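Local structure of purine nucleoside phosphorylase YlmD (Geobacillus stearothermophilus, 6T1B) at residues A[39-45]-A[260-265]; A[122-126]-A[252-256]; A[33-37]-A[55-59]; A[47-53]-A[96-100]. The protein catalyses the phosphorolysis of adenosine, inosine and S-methyl-5'-thioadenosine to the free base and a ribose 1-phosphate, and also deaminates adenosine, using a catalytic zinc ion. All blocks are in the same frame, centred on the assembly; numbering follows the deposited sequence.

Contact 1: A[39-45]-A[260-265]; sequences PFASLNM and TTGRML. With NOS (inosine), chain B.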
loop_
_atom_site.group_PDB
_atom_site.type_symbol
_atom_site.label_atom_id
_atom_site.label_comp_id
_atom_site.label_asym_id
_atom_site.label_seq_id
_atom_site.Cartn_x
_atom_site.Cartn_y
_atom_site.Cartn_z
ATOM N N PRO A 39 21.015 -0.667 8.276
ATOM C CA PRO A 39 19.599 -0.810 8.628
ATOM C C PRO A 39 18.702 -0.951 7.404
ATOM O O PRO A 39 17.512 -1.270 7.547
ATOM C CB PRO A 39 19.277 0.480 9.401
ATOM C CG PRO A 39 20.285 1.464 8.890
ATOM C CD PRO A 39 21.529 0.697 8.550
ATOM N N PHE A 40 19.215 -0.630 6.219
ATOM C CA PHE A 40 18.445 -0.663 4.996
ATOM C C PHE A 40 18.637 -1.958 4.234
ATOM O O PHE A 40 18.129 -2.074 3.116
ATOM C CB PHE A 40 18.846 0.519 4.113
ATOM C CG PHE A 40 18.759 1.851 4.826
ATOM C CD1 PHE A 40 19.903 2.597 5.054
ATOM C CD2 PHE A 40 17.550 2.340 5.271
ATOM C CE1 PHE A 40 19.817 3.808 5.726
ATOM C CE2 PHE A 40 17.468 3.545 5.954
ATOM C CZ PHE A 40 18.612 4.282 6.163
ATOM N N ALA A 41 19.357 -2.925 4.811
ATOM C CA ALA A 41 19.736 -4.137 4.082
ATOM C C ALA A 41 18.487 -4.920 3.699
ATOM O O ALA A 41 17.691 -5.269 4.572
ATOM C CB ALA A 41 20.624 -4.981 4.984
ATOM N N SER A 42 18.302 -5.227 2.395
ATOM C CA SER A 42 19.119 -4.746 1.276
ATOM C C SER A 42 18.275 -4.086 0.163
ATOM O O SER A 42 18.747 -3.165 -0.503
ATOM C CB SER A 42 19.944 -5.852 0.626
ATOM O OG SER A 42 19.136 -6.879 0.087
ATOM N N LEU A 43 17.039 -4.548 -0.068
ATOM C CA LEU A 43 16.202 -3.999 -1.146
ATOM C C LEU A 43 15.349 -2.837 -0.652
ATOM O O LEU A 43 14.124 -2.830 -0.732
ATOM C CB LEU A 43 15.348 -5.084 -1.787
ATOM C CG LEU A 43 14.774 -4.748 -3.155
ATOM C CD1 LEU A 43 15.817 -4.783 -4.242
ATOM C CD2 LEU A 43 13.620 -5.669 -3.493
ATOM N N ASN A 44 16.032 -1.817 -0.135
ATOM C CA ASN A 44 15.346 -0.626 0.312
ATOM C C ASN A 44 14.887 0.176 -0.889
ATOM O O ASN A 44 15.711 0.620 -1.699
ATOM C CB ASN A 44 16.225 0.247 1.179
ATOM C CG ASN A 44 15.560 1.546 1.475
ATOM O OD1 ASN A 44 14.341 1.613 1.669
ATOM N ND2 ASN A 44 16.327 2.612 1.470
ATOM N N MET A 45 13.587 0.386 -0.991
ATOM C CA MET A 45 13.014 1.149 -2.095
ATOM C C MET A 45 12.734 2.611 -1.774
ATOM O O MET A 45 12.304 3.361 -2.672
ATOM C CB MET A 45 11.722 0.474 -2.544
ATOM C CG MET A 45 11.915 -0.961 -2.907
ATOM S SD MET A 45 13.126 -1.125 -4.262
ATOM C CE MET A 45 12.574 -2.550 -5.125
ATOM N N THR A 260 14.440 3.151 12.122
ATOM C CA THR A 260 15.452 3.336 11.086
ATOM C C THR A 260 15.514 2.038 10.290
ATOM O O THR A 260 16.056 1.033 10.768
ATOM C CB THR A 260 16.824 3.706 11.656
ATOM O OG1 THR A 260 16.773 5.011 12.257
ATOM C CG2 THR A 260 17.856 3.758 10.532
ATOM N N THR A 261 14.946 2.063 9.092
ATOM C CA THR A 261 14.793 0.857 8.302
ATOM C C THR A 261 14.454 1.246 6.868
ATOM O O THR A 261 14.228 2.421 6.545
ATOM C CB THR A 261 13.737 -0.068 8.924
ATOM O OG1 THR A 261 13.858 -1.374 8.334
ATOM C CG2 THR A 261 12.339 0.490 8.786
ATOM N N GLY A 262 14.423 0.222 6.011
ATOM C CA GLY A 262 14.087 0.416 4.621
ATOM C C GLY A 262 12.582 0.478 4.407
ATOM O O GLY A 262 11.760 0.480 5.332
ATOM N N ARG A 263 12.228 0.541 3.135
ATOM C CA ARG A 263 10.854 0.452 2.690
ATOM C C ARG A 263 10.699 -0.588 1.588
ATOM O O ARG A 263 11.529 -0.680 0.673
ATOM C CB ARG A 263 10.373 1.791 2.129
ATOM C CG ARG A 263 10.418 2.943 3.103
ATOM C CD ARG A 263 9.372 2.777 4.186
ATOM N NE ARG A 263 9.350 3.904 5.109
ATOM C CZ ARG A 263 9.993 3.935 6.271
ATOM N NH1 ARG A 263 10.722 2.907 6.675
ATOM N NH2 ARG A 263 9.919 5.010 7.049
ATOM N N MET A 264 9.634 -1.373 1.706
ATOM C CA MET A 264 9.190 -2.180 0.590
ATOM C C MET A 264 8.409 -1.290 -0.381
ATOM O O MET A 264 7.916 -0.230 -0.008
ATOM C CB MET A 264 8.258 -3.283 1.061
ATOM C CG MET A 264 8.859 -4.338 1.979
ATOM S SD MET A 264 8.931 -3.921 3.727
ATOM C CE MET A 264 7.196 -4.005 4.196
ATOM N N LEU A 265 8.296 -1.738 -1.628
ATOM C CA LEU A 265 7.462 -1.060 -2.607
ATOM C C LEU A 265 6.246 -1.939 -2.872
ATOM O O LEU A 265 6.399 -3.127 -3.200
ATOM C CB LEU A 265 8.191 -0.887 -3.928
ATOM C CG LEU A 265 7.602 0.127 -4.896
ATOM C CD1 LEU A 265 7.968 1.544 -4.413
ATOM C CD2 LEU A 265 8.039 -0.138 -6.312
HETATM N N9 NOS B . 9.328 7.440 2.839
HETATM C C4 NOS B . 8.869 7.446 1.575
HETATM N N3 NOS B . 7.529 7.650 0.976
HETATM C C2 NOS B . 7.385 7.636 -0.452
HETATM N N1 NOS B . 8.512 7.426 -1.316
HETATM C C6 NOS B . 9.813 7.226 -0.800
HETATM O O6 NOS B . 10.712 7.043 -1.575
HETATM C C5 NOS B . 9.940 7.245 0.737
HETATM N N7 NOS B . 10.984 7.065 1.484
HETATM C C8 NOS B . 10.640 7.190 2.763
HETATM C "C5'" NOS B . 5.595 5.541 3.814
HETATM O "O5'" NOS B . 5.214 4.368 4.528
HETATM C "C4'" NOS B . 6.479 6.425 4.657
HETATM O "O4'" NOS B . 7.835 6.304 4.173
HETATM C "C1'" NOS B . 8.397 7.585 3.973
HETATM C "C2'" NOS B . 7.229 8.548 3.790
HETATM O "O2'" NOS B . 7.587 9.852 4.226
HETATM C "C3'" NOS B . 6.136 7.915 4.655
HETATM O "O3'" NOS B . 6.234 8.421 5.997
HETATM O O HOH W 1 16.717 -1.656 10.298
HETATM O O HOH W 2 16.697 -3.214 8.820
#
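Asn44 and Met45, which follow an inverse gamma turn centred on Leu43, hold the backbone of Arg263 by two hydrogen bonds, fixing this inosine-binding arginine where the 260-265 segment of this YfiH/LACC1-family enzyme enters strand 264-269. Among the polar contacts, Asn44 OD1 accepts from Arg263 N at 2.8 Å, the donor tilted 27° from the carbonyl plane, and Met45 N gives a straighter bond to Arg263 O at 2.9 Å. With its CG anti to the backbone N (chi1 172°), Asn44 lays its amide against Gly262; the amide nitrogen turns to Asp51. A water donates to both Pro39 O and Thr260 O, bridging the segments. The apolar contacts lie at the two ends: Pro39 CG and CB run beside Thr260 CG2, while the Met45 chain crosses Leu265 at about a right angle, CG to CB 3.9 Å. The Phe40 ring turns its edge to Thr261 O, 3.5 Å from CE2. Replacing Arg263 by an alanine would probably leave the ribose ring oxygen O4' without the NE donor and Gly262 O without its NH1 partner. That NH1 donates from above the Gly262 carbonyl plane, and NE meets inosine O4' at 3.0 Å, almost straight at 175°.

Contact 2: A[122-126]-A[252-256]; sequences CFADC and FSHRR. With NOS (inosine), chain B.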
loop_
_atom_site.group_PDB
_atom_site.type_symbol
_atom_site.label_atom_id
_atom_site.label_comp_id
_atom_site.label_asym_id
_atom_site.label_seq_id
_atom_site.Cartn_x
_atom_site.Cartn_y
_atom_site.Cartn_z
ATOM N N CYS A 122 5.613 3.278 -1.036
ATOM C CA CYS A 122 6.528 2.670 -0.090
ATOM C C CYS A 122 5.855 2.343 1.228
ATOM O O CYS A 122 5.009 3.123 1.697
ATOM C CB CYS A 122 7.669 3.642 0.186
ATOM S SG CYS A 122 8.871 3.776 -1.152
ATOM N N PHE A 123 6.279 1.229 1.849
ATOM C CA PHE A 123 5.633 0.704 3.038
ATOM C C PHE A 123 6.645 0.045 3.964
ATOM O O PHE A 123 7.575 -0.626 3.511
ATOM C CB PHE A 123 4.596 -0.357 2.657
ATOM C CG PHE A 123 3.428 0.228 1.980
ATOM C CD1 PHE A 123 2.369 0.705 2.726
ATOM C CD2 PHE A 123 3.424 0.411 0.619
ATOM C CE1 PHE A 123 1.289 1.317 2.112
ATOM C CE2 PHE A 123 2.342 1.031 0.002
ATOM C CZ PHE A 123 1.286 1.488 0.754
ATOM N N ALA A 124 6.407 0.149 5.280
ATOM C CA ALA A 124 7.109 -0.651 6.278
ATOM C C ALA A 124 6.306 -0.701 7.581
ATOM O O ALA A 124 6.801 -0.358 8.647
ATOM C CB ALA A 124 8.514 -0.124 6.523
ATOM N N ASP A 125 5.039 -1.096 7.451
ATOM C CA ASP A 125 4.099 -1.356 8.541
ATOM C C ASP A 125 2.698 -0.855 8.133
ATOM O O ASP A 125 1.698 -1.477 8.470
ATOM C CB ASP A 125 4.428 -0.693 9.874
ATOM C CG ASP A 125 5.470 -1.436 10.699
ATOM O OD1 ASP A 125 5.926 -0.796 11.654
ATOM O OD2 ASP A 125 5.801 -2.633 10.453
ATOM N N CYS A 126 2.616 0.272 7.435
ATOM C CA CYS A 126 1.314 0.856 7.104
ATOM C C CYS A 126 0.611 -0.033 6.090
ATOM O O CYS A 126 1.228 -0.843 5.411
ATOM C CB CYS A 126 1.500 2.272 6.582
ATOM S SG CYS A 126 2.115 3.425 7.846
ATOM N N PHE A 252 10.981 -5.111 6.142
ATOM C CA PHE A 252 11.297 -3.971 6.977
ATOM C C PHE A 252 10.067 -3.649 7.820
ATOM O O PHE A 252 8.934 -3.792 7.369
ATOM C CB PHE A 252 11.599 -2.736 6.137
ATOM C CG PHE A 252 12.716 -2.921 5.144
ATOM C CD1 PHE A 252 12.449 -2.859 3.765
ATOM C CD2 PHE A 252 14.023 -3.127 5.544
ATOM C CE1 PHE A 252 13.485 -3.026 2.842
ATOM C CE2 PHE A 252 15.034 -3.293 4.626
ATOM C CZ PHE A 252 14.753 -3.214 3.268
ATOM N N SER A 253 10.293 -3.141 9.028
ATOM C CA SER A 253 9.206 -2.743 9.907
ATOM C C SER A 253 9.633 -1.510 10.683
ATOM O O SER A 253 10.553 -1.583 11.492
ATOM C CB SER A 253 8.840 -3.863 10.886
ATOM O OG SER A 253 7.945 -3.411 11.880
ATOM N N HIS A 254 8.946 -0.397 10.455
ATOM C CA HIS A 254 9.249 0.817 11.213
ATOM C C HIS A 254 9.201 0.579 12.710
ATOM O O HIS A 254 10.064 1.065 13.450
ATOM C CB HIS A 254 8.243 1.883 10.797
ATOM C CG HIS A 254 8.344 3.147 11.583
ATOM N ND1 HIS A 254 9.291 4.107 11.310
ATOM C CD2 HIS A 254 7.624 3.603 12.631
ATOM C CE1 HIS A 254 9.154 5.103 12.162
ATOM N NE2 HIS A 254 8.152 4.823 12.980
ATOM N N ARG A 255 8.214 -0.177 13.183
ATOM C CA ARG A 255 8.093 -0.400 14.615
ATOM C C ARG A 255 9.155 -1.373 15.114
ATOM O O ARG A 255 9.855 -1.090 16.093
ATOM C CB ARG A 255 6.696 -0.876 14.993
ATOM C CG ARG A 255 6.534 -1.045 16.502
ATOM C CD ARG A 255 5.079 -1.185 16.927
ATOM N NE ARG A 255 4.428 0.115 17.058
ATOM C CZ ARG A 255 3.747 0.526 18.128
ATOM N NH1 ARG A 255 3.590 -0.265 19.186
ATOM N NH2 ARG A 255 3.202 1.733 18.122
ATOM N N ARG A 256 9.284 -2.544 14.464
ATOM C CA ARG A 256 10.208 -3.550 14.998
ATOM C C ARG A 256 11.643 -3.063 14.906
ATOM O O ARG A 256 12.465 -3.344 15.784
ATOM C CB ARG A 256 10.080 -4.857 14.213
ATOM C CG ARG A 256 10.909 -6.020 14.760
ATOM C CD ARG A 256 11.041 -7.156 13.758
ATOM N NE ARG A 256 11.721 -6.654 12.585
ATOM C CZ ARG A 256 11.258 -6.675 11.335
ATOM N NH1 ARG A 256 10.114 -7.248 11.021
ATOM N NH2 ARG A 256 11.998 -6.136 10.396
HETATM N N9 NOS B . 9.328 7.440 2.839
HETATM C C4 NOS B . 8.869 7.446 1.575
HETATM N N3 NOS B . 7.529 7.650 0.976
HETATM C C2 NOS B . 7.385 7.636 -0.452
HETATM N N1 NOS B . 8.512 7.426 -1.316
HETATM C C6 NOS B . 9.813 7.226 -0.800
HETATM O O6 NOS B . 10.712 7.043 -1.575
HETATM C C5 NOS B . 9.940 7.245 0.737
HETATM N N7 NOS B . 10.984 7.065 1.484
HETATM C C8 NOS B . 10.640 7.190 2.763
HETATM C "C5'" NOS B . 5.595 5.541 3.814
HETATM O "O5'" NOS B . 5.214 4.368 4.528
HETATM C "C4'" NOS B . 6.479 6.425 4.657
HETATM O "O4'" NOS B . 7.835 6.304 4.173
HETATM C "C1'" NOS B . 8.397 7.585 3.973
HETATM C "C2'" NOS B . 7.229 8.548 3.790
HETATM O "O2'" NOS B . 7.587 9.852 4.226
HETATM C "C3'" NOS B . 6.136 7.915 4.655
HETATM O "O3'" NOS B . 6.234 8.421 5.997
#
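Ala124 and Ser253 bring their CA atoms to 4.7 Å where the chain leaving strand 118-123 meets the loop 252-256, whose residues 254-256 have helical backbone angles. One backbone bond joins the two segments: His254 N donates to Ala124 O at 2.8 Å and 175°. Beside it the Asp125 carboxylate takes two bonds from the same loop. OD1 accepts from Arg255 N at 2.8 Å on its syn side, 22° out of the carboxylate plane, and OD2 receives the Ser253 hydroxyl on its syn lone pair at 2.7 Å. A chi1 of 170° sets Ser253 OG opposite the backbone N, from where it reaches Asp125 OD2 and also accepts from Arg256 N at 3.0 Å, an ST motif that ties the turn to the carboxylate. Thr244 gives OD2 a further hydrogen bond, and these partners together hold the carboxylate against rotation. Ala124 CB supplies the apolar touch, lying 4.1 Å from Phe252 CB. Next to Asp125, Cys126 binds the catalytic zinc with His81 and His143, while at the strand end Cys122 O accepts from inosine O5' at 3.1 Å. The contact thus fastens the loop preceding strand 264-269 to the end of strand 118-123, its antiparallel neighbour, where Phe123 pairs with Met264 through the backbone.

Contact 3: A[33-37]-A[55-59]; sequences GGESK and DVVNN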
loop_
_atom_site.group_PDB
_atom_site.type_symbol
_atom_site.label_atom_id
_atom_site.label_comp_id
_atom_site.label_asym_id
_atom_site.label_seq_id
_atom_site.Cartn_x
_atom_site.Cartn_y
_atom_site.Cartn_z
ATOM N N GLY A 33 17.655 -9.028 -1.940
ATOM C CA GLY A 33 18.052 -8.952 -3.333
ATOM C C GLY A 33 18.581 -7.608 -3.781
ATOM O O GLY A 33 18.799 -7.420 -4.984
ATOM N N GLY A 34 18.833 -6.687 -2.862
ATOM C CA GLY A 34 19.227 -5.341 -3.201
ATOM C C GLY A 34 20.668 -5.006 -2.873
ATOM O O GLY A 34 21.509 -5.876 -2.628
ATOM N N GLU A 35 20.946 -3.691 -2.902
ATOM C CA GLU A 35 22.262 -3.110 -2.795
ATOM C C GLU A 35 22.481 -2.357 -1.488
ATOM O O GLU A 35 23.607 -1.940 -1.213
ATOM C CB GLU A 35 22.494 -2.106 -3.953
ATOM C CG GLU A 35 22.349 -2.665 -5.356
ATOM C CD GLU A 35 23.307 -3.793 -5.646
ATOM O OE1 GLU A 35 22.875 -4.796 -6.234
ATOM O OE2 GLU A 35 24.481 -3.666 -5.301
ATOM N N SER A 36 21.442 -2.103 -0.717
ATOM C CA SER A 36 21.560 -1.225 0.431
ATOM C C SER A 36 22.150 -1.962 1.618
ATOM O O SER A 36 22.129 -3.196 1.697
ATOM C CB SER A 36 20.213 -0.628 0.834
ATOM O OG SER A 36 19.661 0.103 -0.253
ATOM N N LYS A 37 22.681 -1.177 2.559
ATOM C CA LYS A 37 23.488 -1.685 3.651
ATOM C C LYS A 37 22.937 -1.258 5.009
ATOM O O LYS A 37 22.100 -0.369 5.138
ATOM C CB LYS A 37 24.948 -1.209 3.451
ATOM C CG LYS A 37 25.520 -1.654 2.094
ATOM C CD LYS A 37 26.455 -0.621 1.525
ATOM C CE LYS A 37 26.891 -0.968 0.107
ATOM N NZ LYS A 37 26.075 -0.245 -0.901
ATOM N N ASP A 55 22.185 3.457 -4.246
ATOM C CA ASP A 55 21.733 2.109 -3.903
ATOM C C ASP A 55 20.229 1.984 -4.117
ATOM O O ASP A 55 19.750 0.995 -4.682
ATOM C CB ASP A 55 22.113 1.738 -2.471
ATOM C CG ASP A 55 23.624 1.566 -2.263
ATOM O OD1 ASP A 55 24.033 1.648 -1.080
ATOM O OD2 ASP A 55 24.384 1.346 -3.234
ATOM N N VAL A 56 19.459 2.965 -3.623
ATOM C CA VAL A 56 18.000 2.892 -3.737
ATOM C C VAL A 56 17.563 2.867 -5.204
ATOM O O VAL A 56 16.706 2.063 -5.602
ATOM C CB VAL A 56 17.320 4.033 -2.957
ATOM C CG1 VAL A 56 15.824 3.967 -3.160
ATOM C CG2 VAL A 56 17.645 3.960 -1.490
ATOM N N VAL A 57 18.131 3.745 -6.031
ATOM C CA VAL A 57 17.770 3.733 -7.450
ATOM C C VAL A 57 18.122 2.390 -8.077
ATOM O O VAL A 57 17.354 1.844 -8.879
ATOM C CB VAL A 57 18.363 4.933 -8.199
ATOM C CG1 VAL A 57 18.137 4.810 -9.701
ATOM C CG2 VAL A 57 17.723 6.203 -7.675
ATOM N N ASN A 58 19.272 1.815 -7.709
ATOM C CA ASN A 58 19.631 0.506 -8.260
ATOM C C ASN A 58 18.662 -0.579 -7.786
ATOM O O ASN A 58 18.329 -1.496 -8.555
ATOM C CB ASN A 58 21.081 0.158 -7.928
ATOM C CG ASN A 58 22.049 0.883 -8.827
ATOM O OD1 ASN A 58 21.724 1.207 -9.973
ATOM N ND2 ASN A 58 23.260 1.121 -8.329
ATOM N N ASN A 59 18.185 -0.484 -6.546
ATOM C CA ASN A 59 17.167 -1.408 -6.050
ATOM C C ASN A 59 15.889 -1.288 -6.867
ATOM O O ASN A 59 15.281 -2.301 -7.249
ATOM C CB ASN A 59 16.857 -1.141 -4.575
ATOM C CG ASN A 59 18.039 -1.422 -3.684
ATOM O OD1 ASN A 59 18.905 -2.227 -4.026
ATOM N ND2 ASN A 59 18.065 -0.792 -2.517
HETATM O O HOH W 3 23.024 1.511 1.533
#
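Asn59 works with both ends of its amide on the 33-37 loop. Its OD1 accepts from Glu35 N at 2.8 Å, in the carbonyl plane and on a lone pair, while ND2 donates to Ser36 OG at 2.9 Å, the hydroxyl close to the amide plane. An acceptor bond at OD1 and a donor bond at ND2 fix the amide's rotation, and ND2 has a second acceptor in Asn44 O. This is the tight side: Gly34 CA lies 3.2 Å from Asn59 OD1, and a CB on Gly34 would clash with that oxygen. Ser36 OG also bonds to Asp51, so the hydroxyl links Asn59 of helix 53-67 with the loop leading into that helix. The outer side is looser and more open to solvent. There Lys37 folds back, its chain bent at chi2 and chi4, and NZ forms a salt bridge with Asp55 OD1 at 2.8 Å, coming from above the carboxylate plane. The same NZ donates to Glu35 O at 3.0 Å, and a water links Lys37 N to Asp55 OD1. Glu35 CG merely brushes Asn58 CB at 4.0 Å; its carboxylate makes a long, weak ion pair with Arg62. The contact pins the long loop that follows strand 25-29 onto the first turns of helix 53-67, whose Val56 turns away from it to Leu47 of the inosine pocket.

Contact 4: A[47-53]-A[96-100]; sequences LHVGDDR and GAQDF. With NOS (inosine), chain B.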
loop_
_atom_site.group_PDB
_atom_site.type_symbol
_atom_site.label_atom_id
_atom_site.label_comp_id
_atom_site.label_asym_id
_atom_site.label_seq_id
_atom_site.Cartn_x
_atom_site.Cartn_y
_atom_site.Cartn_z
ATOM N N LEU A 47 13.394 6.438 -1.023
ATOM C CA LEU A 47 14.326 7.518 -1.283
ATOM C C LEU A 47 14.361 8.562 -0.178
ATOM O O LEU A 47 15.208 9.459 -0.232
ATOM C CB LEU A 47 13.964 8.226 -2.596
ATOM C CG LEU A 47 14.205 7.361 -3.844
ATOM C CD1 LEU A 47 13.486 7.971 -5.035
ATOM C CD2 LEU A 47 15.691 7.208 -4.096
ATOM N N HIS A 48 13.454 8.495 0.800
ATOM C CA HIS A 48 13.424 9.509 1.838
ATOM C C HIS A 48 13.571 8.922 3.233
ATOM O O HIS A 48 12.855 9.300 4.159
ATOM C CB HIS A 48 12.182 10.402 1.793
ATOM C CG HIS A 48 12.292 11.628 2.664
ATOM N ND1 HIS A 48 13.109 12.695 2.349
ATOM C CD2 HIS A 48 11.728 11.933 3.859
ATOM C CE1 HIS A 48 13.014 13.620 3.290
ATOM N NE2 HIS A 48 12.185 13.179 4.220
ATOM N N VAL A 49 14.506 7.988 3.389
ATOM C CA VAL A 49 14.793 7.413 4.690
ATOM C C VAL A 49 16.252 7.557 5.077
ATOM O O VAL A 49 16.672 6.997 6.089
ATOM C CB VAL A 49 14.350 5.941 4.808
ATOM C CG1 VAL A 49 12.856 5.837 4.728
ATOM C CG2 VAL A 49 15.028 5.076 3.754
ATOM N N GLY A 50 17.043 8.302 4.303
ATOM C CA GLY A 50 18.427 8.531 4.641
ATOM C C GLY A 50 19.388 7.497 4.103
ATOM O O GLY A 50 20.543 7.468 4.529
ATOM N N ASP A 51 18.940 6.642 3.192
ATOM C CA ASP A 51 19.815 5.695 2.524
ATOM C C ASP A 51 20.561 6.369 1.368
ATOM O O ASP A 51 20.236 7.472 0.919
ATOM C CB ASP A 51 18.966 4.510 2.044
ATOM C CG ASP A 51 19.763 3.276 1.657
ATOM O OD1 ASP A 51 20.986 3.197 1.886
ATOM O OD2 ASP A 51 19.106 2.364 1.117
ATOM N N ASP A 52 21.551 5.658 0.874
ATOM C CA ASP A 52 22.305 6.101 -0.287
ATOM C C ASP A 52 21.420 6.053 -1.526
ATOM O O ASP A 52 20.889 4.990 -1.883
ATOM C CB ASP A 52 23.502 5.182 -0.482
ATOM C CG ASP A 52 24.348 5.598 -1.624
ATOM O OD1 ASP A 52 25.133 6.549 -1.441
ATOM O OD2 ASP A 52 24.198 5.001 -2.719
ATOM N N ARG A 53 21.263 7.201 -2.181
ATOM C CA ARG A 53 20.357 7.298 -3.312
ATOM C C ARG A 53 20.758 6.366 -4.447
ATOM O O ARG A 53 19.893 5.796 -5.120
ATOM C CB ARG A 53 20.292 8.747 -3.804
ATOM C CG ARG A 53 19.425 8.941 -5.004
ATOM C CD ARG A 53 19.446 10.393 -5.480
ATOM N NE ARG A 53 18.648 10.543 -6.691
ATOM C CZ ARG A 53 19.083 10.251 -7.913
ATOM N NH1 ARG A 53 18.275 10.409 -8.951
ATOM N NH2 ARG A 53 20.318 9.801 -8.102
ATOM N N GLY A 96 8.836 11.060 -9.174
ATOM C CA GLY A 96 9.281 10.416 -7.966
ATOM C C GLY A 96 9.973 9.090 -8.167
ATOM O O GLY A 96 10.266 8.404 -7.177
ATOM N N ALA A 97 10.234 8.694 -9.401
ATOM C CA ALA A 97 10.781 7.357 -9.643
ATOM C C ALA A 97 12.256 7.269 -9.264
ATOM O O ALA A 97 12.703 6.262 -8.700
ATOM C CB ALA A 97 10.578 6.969 -11.099
ATOM N N GLN A 98 13.020 8.309 -9.557
ATOM C CA GLN A 98 14.427 8.366 -9.212
ATOM C C GLN A 98 14.787 9.576 -8.374
ATOM O O GLN A 98 15.930 9.666 -7.906
ATOM C CB GLN A 98 15.280 8.389 -10.491
ATOM C CG GLN A 98 15.056 7.159 -11.338
ATOM C CD GLN A 98 15.903 7.138 -12.582
ATOM O OE1 GLN A 98 17.109 7.342 -12.524
ATOM N NE2 GLN A 98 15.265 6.897 -13.725
ATOM N N ASP A 99 13.862 10.513 -8.178
ATOM C CA ASP A 99 14.126 11.733 -7.417
ATOM C C ASP A 99 12.882 11.969 -6.570
ATOM O O ASP A 99 11.810 12.261 -7.120
ATOM C CB ASP A 99 14.381 12.927 -8.336
ATOM C CG ASP A 99 14.771 14.182 -7.568
ATOM O OD1 ASP A 99 15.448 15.047 -8.148
ATOM O OD2 ASP A 99 14.426 14.287 -6.370
ATOM N N PHE A 100 13.001 11.843 -5.243
ATOM C CA PHE A 100 11.829 11.999 -4.393
ATOM C C PHE A 100 11.161 13.356 -4.573
ATOM O O PHE A 100 9.938 13.465 -4.426
ATOM C CB PHE A 100 12.243 11.832 -2.928
ATOM C CG PHE A 100 11.100 11.827 -1.975
ATOM C CD1 PHE A 100 10.161 10.802 -2.009
ATOM C CD2 PHE A 100 10.947 12.823 -1.043
ATOM C CE1 PHE A 100 9.080 10.791 -1.122
ATOM C CE2 PHE A 100 9.871 12.812 -0.154
ATOM C CZ PHE A 100 8.941 11.790 -0.200
HETATM N N9 NOS B . 9.328 7.440 2.839
HETATM C C4 NOS B . 8.869 7.446 1.575
HETATM N N3 NOS B . 7.529 7.650 0.976
HETATM C C2 NOS B . 7.385 7.636 -0.452
HETATM N N1 NOS B . 8.512 7.426 -1.316
HETATM C C6 NOS B . 9.813 7.226 -0.800
HETATM O O6 NOS B . 10.712 7.043 -1.575
HETATM C C5 NOS B . 9.940 7.245 0.737
HETATM N N7 NOS B . 10.984 7.065 1.484
HETATM C C8 NOS B . 10.640 7.190 2.763
HETATM C "C5'" NOS B . 5.595 5.541 3.814
HETATM O "O5'" NOS B . 5.214 4.368 4.528
HETATM C "C4'" NOS B . 6.479 6.425 4.657
HETATM O "O4'" NOS B . 7.835 6.304 4.173
HETATM C "C1'" NOS B . 8.397 7.585 3.973
HETATM C "C2'" NOS B . 7.229 8.548 3.790
HETATM O "O2'" NOS B . 7.587 9.852 4.226
HETATM C "C3'" NOS B . 6.136 7.915 4.655
HETATM O "O3'" NOS B . 6.234 8.421 5.997
#
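The Phe100 ring offers one face to His48, whose CB sits over its centre in a CH-pi contact, 3.9 Å from the ring centroid. The imidazole itself is slid aside, its plane 17° from that of the phenyl, and the two rings barely overlap. At its edge the phenyl meets the inosine base, CE1 3.4 Å from N1. Phe100 CG is anti to the backbone N (chi1 -174°), which puts one face under His48 CB and the CE1 edge against the base. Substituting an alanine for Phe100 would probably open a gap beside the hypoxanthine and leave the CB of His48 without the face it rests on. Leu47 packs next to it: CB touches Phe100 CB at 4.0 Å, and CD1 reaches into the 96-100 backbone, 3.9 Å from Gly96 O. Farther out, the extended Arg53 chain brings NH1 to Gln98 O at 2.7 Å, a weak bond bent to 122°. In this inosine complex the 6-oxo group is met by a backbone N-H, Leu47 N donating to O6 at 2.8 Å, and His48 N lies 2.9 Å from inosine N7. Two successive backbone nitrogens thus face the O6/N7 edge of the purine, while Phe100 and Val49 CG1 give it carbon contacts.

Overall arrangement
Strand 25-29 runs into a long loop that supplies one segment to contacts 3, 1 and 4 in turn. Contact 3 closes first, when helix 53-67 returns to 33-37; contact 4 follows at 96-100. These two cross along the chain, as 47-53 falls between 33-37 and 55-59. Contact 1 spans far more, closing only when 260-265 returns to 39-45; contacts 4 and 2 lie wholly within that span, whereas contact 3 crosses it. Contact 2 opens at 122-126 after contact 4 has closed. Asp51 joins contacts 1, 3 and 4, while adjacent strands 118-123 and 264-269 link contacts 1 and 2. Together they tie loop, helix and sheet; contacts 1, 2 and 4 touch inosine.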